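PDB 6GRL: beta-hydroxyacid dehydrogenase, 3-hydroxyisobutyrate dehydrogenase from Saccharomonospora xinjiangensis XJ-54, which is an S-selective imine reductase linked to reductive amination, and probably binds NADP(H). Local coordinates for residues A[130-138]-A[179-187]. Residues are numbered along the deposited sequence; the frame is centred on the assembly and turned at random.
Sequences EYLDGKIMG and AGLAAVEFL
The start of the long helix 181-209, which leads from the Rossmann-type domain into the helical C-terminal domain, packs on strand 130-137 of the mixed sheet, with Ala182, Ala183 and Phe186 set against Asp133 and Lys135. Their local axes are 7.4 Å apart and run nearly parallel, at 17°. The contact is buried; alanines bring the helix close at its first turn, and Phe186 and Lys135 supply most of the packing. Ala182 sets its CB 3.6 Å from Asp133 O, and Lys135 CG lies against Ala182 O at 3.5 Å. Further along, Phe186 rests its CB on the CB of Lys135, while CE1 of its ring comes 3.5 Å from Ile136 O and also meets the methyl end of Met137. In Lys135 a bend at chi2 (-69°) swings the chain so that CE lies alongside Ala183 CB, and a second at chi4 turns NZ back to its own strand. There NZ forms a salt bridge with Asp133 OD1, meeting it on the syn side but 30° out of the carboxylate plane, and also bonds to Gly134 O and to Thr110 O. The other carboxylate oxygen, OD2, takes a 2.6 Å hydrogen bond from Tyr131 OH through its anti lone pair, so both oxygens are gripped. A methionine in place of Lys135 would probably leave the Asp133 carboxylate without its positive partner and Gly134 O without the NZ bond. Ser153 of strand 149-154 bonds through OG to Ala179 O and Ala182 N. One water links the two segments directly, donating to Asp133 OD1 and Ala179 O and accepting from Ala183 N at 2.8 Å.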
loop_
_atom_site.group_PDB
_atom_site.type_symbol
_atom_site.label_atom_id
_atom_site.label_comp_id
_atom_site.label_asym_id
_atom_site.label_seq_id
_atom_site.Cartn_x
_atom_site.Cartn_y
_atom_site.Cartn_z
ATOM N N GLU A 130 18.872 -7.197 -10.864
ATOM C CA GLU A 130 18.359 -6.925 -9.532
ATOM C C GLU A 130 16.909 -6.459 -9.625
ATOM O O GLU A 130 16.461 -5.938 -10.650
ATOM C CB GLU A 130 19.216 -5.874 -8.828
ATOM C CG GLU A 130 20.560 -6.397 -8.348
ATOM C CD GLU A 130 21.493 -5.289 -7.904
ATOM O OE1 GLU A 130 21.273 -4.128 -8.308
ATOM O OE2 GLU A 130 22.442 -5.579 -7.147
ATOM N N TYR A 131 16.164 -6.660 -8.539
ATOM C CA TYR A 131 14.732 -6.398 -8.557
ATOM C C TYR A 131 14.304 -5.685 -7.286
ATOM O O TYR A 131 14.661 -6.103 -6.180
ATOM C CB TYR A 131 13.936 -7.698 -8.719
ATOM C CG TYR A 131 12.438 -7.493 -8.752
ATOM C CD1 TYR A 131 11.800 -7.080 -9.916
ATOM C CD2 TYR A 131 11.663 -7.710 -7.619
ATOM C CE1 TYR A 131 10.433 -6.888 -9.950
ATOM C CE2 TYR A 131 10.294 -7.522 -7.645
ATOM C CZ TYR A 131 9.686 -7.109 -8.812
ATOM O OH TYR A 131 8.325 -6.924 -8.843
ATOM N N LEU A 132 13.536 -4.612 -7.453
ATOM C CA LEU A 132 12.875 -3.937 -6.347
ATOM C C LEU A 132 11.393 -3.845 -6.664
ATOM O O LEU A 132 11.015 -3.484 -7.784
ATOM C CB LEU A 132 13.453 -2.537 -6.109
ATOM C CG LEU A 132 14.859 -2.447 -5.517
ATOM C CD1 LEU A 132 15.369 -1.016 -5.589
ATOM C CD2 LEU A 132 14.870 -2.949 -4.082
ATOM N N ASP A 133 10.558 -4.184 -5.689
ATOM C CA ASP A 133 9.118 -4.036 -5.822
ATOM C C ASP A 133 8.676 -2.802 -5.051
ATOM O O ASP A 133 9.043 -2.631 -3.883
ATOM C CB ASP A 133 8.380 -5.273 -5.313
ATOM C CG ASP A 133 6.980 -5.377 -5.874
ATOM O OD1 ASP A 133 6.014 -5.058 -5.147
ATOM O OD2 ASP A 133 6.846 -5.763 -7.053
ATOM N N GLY A 134 7.903 -1.949 -5.708
ATOM C CA GLY A 134 7.427 -0.729 -5.090
ATOM C C GLY A 134 5.922 -0.594 -5.205
ATOM O O GLY A 134 5.305 -1.067 -6.157
ATOM N N LYS A 135 5.340 0.065 -4.206
ATOM C CA LYS A 135 3.912 0.357 -4.182
ATOM C C LYS A 135 3.716 1.825 -3.841
ATOM O O LYS A 135 4.343 2.338 -2.908
ATOM C CB LYS A 135 3.179 -0.541 -3.178
ATOM C CG LYS A 135 3.240 -2.023 -3.530
ATOM C CD LYS A 135 2.418 -2.331 -4.776
ATOM C CE LYS A 135 2.681 -3.741 -5.289
ATOM N NZ LYS A 135 3.893 -3.813 -6.157
ATOM N N ILE A 136 2.843 2.494 -4.592
ATOM C CA ILE A 136 2.687 3.944 -4.530
ATOM C C ILE A 136 1.418 4.289 -3.766
ATOM O O ILE A 136 0.348 3.725 -4.029
ATOM C CB ILE A 136 2.657 4.558 -5.940
ATOM C CG1 ILE A 136 3.954 4.243 -6.687
ATOM C CG2 ILE A 136 2.425 6.062 -5.864
ATOM C CD1 ILE A 136 3.894 4.560 -8.167
ATOM N N MET A 137 1.535 5.221 -2.823
ATOM C CA MET A 137 0.393 5.821 -2.142
ATOM C C MET A 137 0.304 7.274 -2.591
ATOM O O MET A 137 1.200 8.074 -2.303
ATOM C CB MET A 137 0.535 5.722 -0.625
ATOM C CG MET A 137 1.080 4.394 -0.133
ATOM S SD MET A 137 0.211 3.794 1.329
ATOM C CE MET A 137 -1.421 3.499 0.653
ATOM N N GLY A 138 -0.767 7.611 -3.298
ATOM C CA GLY A 138 -0.977 8.955 -3.792
ATOM C C GLY A 138 -1.430 8.956 -5.234
ATOM O O GLY A 138 -1.492 7.926 -5.902
ATOM N N ALA A 179 10.820 -9.797 -1.234
ATOM C CA ALA A 179 10.345 -8.955 -2.325
ATOM C C ALA A 179 8.853 -8.662 -2.238
ATOM O O ALA A 179 8.400 -7.661 -2.804
ATOM C CB ALA A 179 10.665 -9.604 -3.672
ATOM N N GLY A 180 8.086 -9.495 -1.544
ATOM C CA GLY A 180 6.659 -9.281 -1.424
ATOM C C GLY A 180 6.213 -8.370 -0.303
ATOM O O GLY A 180 5.007 -8.149 -0.152
ATOM N N LEU A 181 7.141 -7.814 0.482
ATOM C CA LEU A 181 6.747 -7.064 1.672
ATOM C C LEU A 181 6.058 -5.749 1.329
ATOM O O LEU A 181 5.159 -5.319 2.062
ATOM C CB LEU A 181 7.965 -6.804 2.558
ATOM C CG LEU A 181 8.441 -8.004 3.376
ATOM C CD1 LEU A 181 9.722 -7.676 4.128
ATOM C CD2 LEU A 181 7.354 -8.469 4.331
ATOM N N ALA A 182 6.464 -5.088 0.242
ATOM C CA ALA A 182 5.790 -3.855 -0.155
ATOM C C ALA A 182 4.347 -4.131 -0.552
ATOM O O ALA A 182 3.446 -3.339 -0.247
ATOM C CB ALA A 182 6.547 -3.180 -1.300
ATOM N N ALA A 183 4.107 -5.260 -1.223
ATOM C CA ALA A 183 2.744 -5.646 -1.569
ATOM C C ALA A 183 1.942 -6.006 -0.324
ATOM O O ALA A 183 0.742 -5.715 -0.248
ATOM C CB ALA A 183 2.764 -6.814 -2.553
ATOM N N VAL A 184 2.584 -6.648 0.657
ATOM C CA VAL A 184 1.918 -6.931 1.927
ATOM C C VAL A 184 1.506 -5.631 2.605
ATOM O O VAL A 184 0.370 -5.484 3.070
ATOM C CB VAL A 184 2.828 -7.770 2.841
ATOM C CG1 VAL A 184 2.211 -7.898 4.229
ATOM C CG2 VAL A 184 3.068 -9.136 2.242
ATOM N N GLU A 185 2.431 -4.670 2.669
ATOM C CA GLU A 185 2.140 -3.387 3.299
ATOM C C GLU A 185 0.966 -2.695 2.618
ATOM O O GLU A 185 0.055 -2.190 3.286
ATOM C CB GLU A 185 3.385 -2.499 3.261
ATOM C CG GLU A 185 3.241 -1.174 3.989
ATOM C CD GLU A 185 3.422 -1.308 5.487
ATOM O OE1 GLU A 185 4.025 -2.310 5.927
ATOM O OE2 GLU A 185 2.972 -0.405 6.222
ATOM N N PHE A 186 0.968 -2.672 1.285
ATOM C CA PHE A 186 -0.085 -1.980 0.548
ATOM C C PHE A 186 -1.444 -2.626 0.789
ATOM O O PHE A 186 -2.410 -1.947 1.156
ATOM C CB PHE A 186 0.248 -1.961 -0.944
ATOM C CG PHE A 186 -0.707 -1.146 -1.770
ATOM C CD1 PHE A 186 -0.516 0.216 -1.929
ATOM C CD2 PHE A 186 -1.794 -1.743 -2.389
ATOM C CE1 PHE A 186 -1.393 0.971 -2.691
ATOM C CE2 PHE A 186 -2.674 -0.995 -3.149
ATOM C CZ PHE A 186 -2.473 0.363 -3.300
ATOM N N LEU A 187 -1.537 -3.943 0.585
ATOM C CA LEU A 187 -2.824 -4.619 0.723
ATOM C C LEU A 187 -3.339 -4.552 2.156
ATOM O O LEU A 187 -4.549 -4.441 2.383
ATOM C CB LEU A 187 -2.711 -6.073 0.267
ATOM C CG LEU A 187 -2.453 -6.311 -1.222
ATOM C CD1 LEU A 187 -2.408 -7.802 -1.516
ATOM C CD2 LEU A 187 -3.501 -5.618 -2.082
HETATM O O HOH W 1 6.031 -6.332 -2.897
#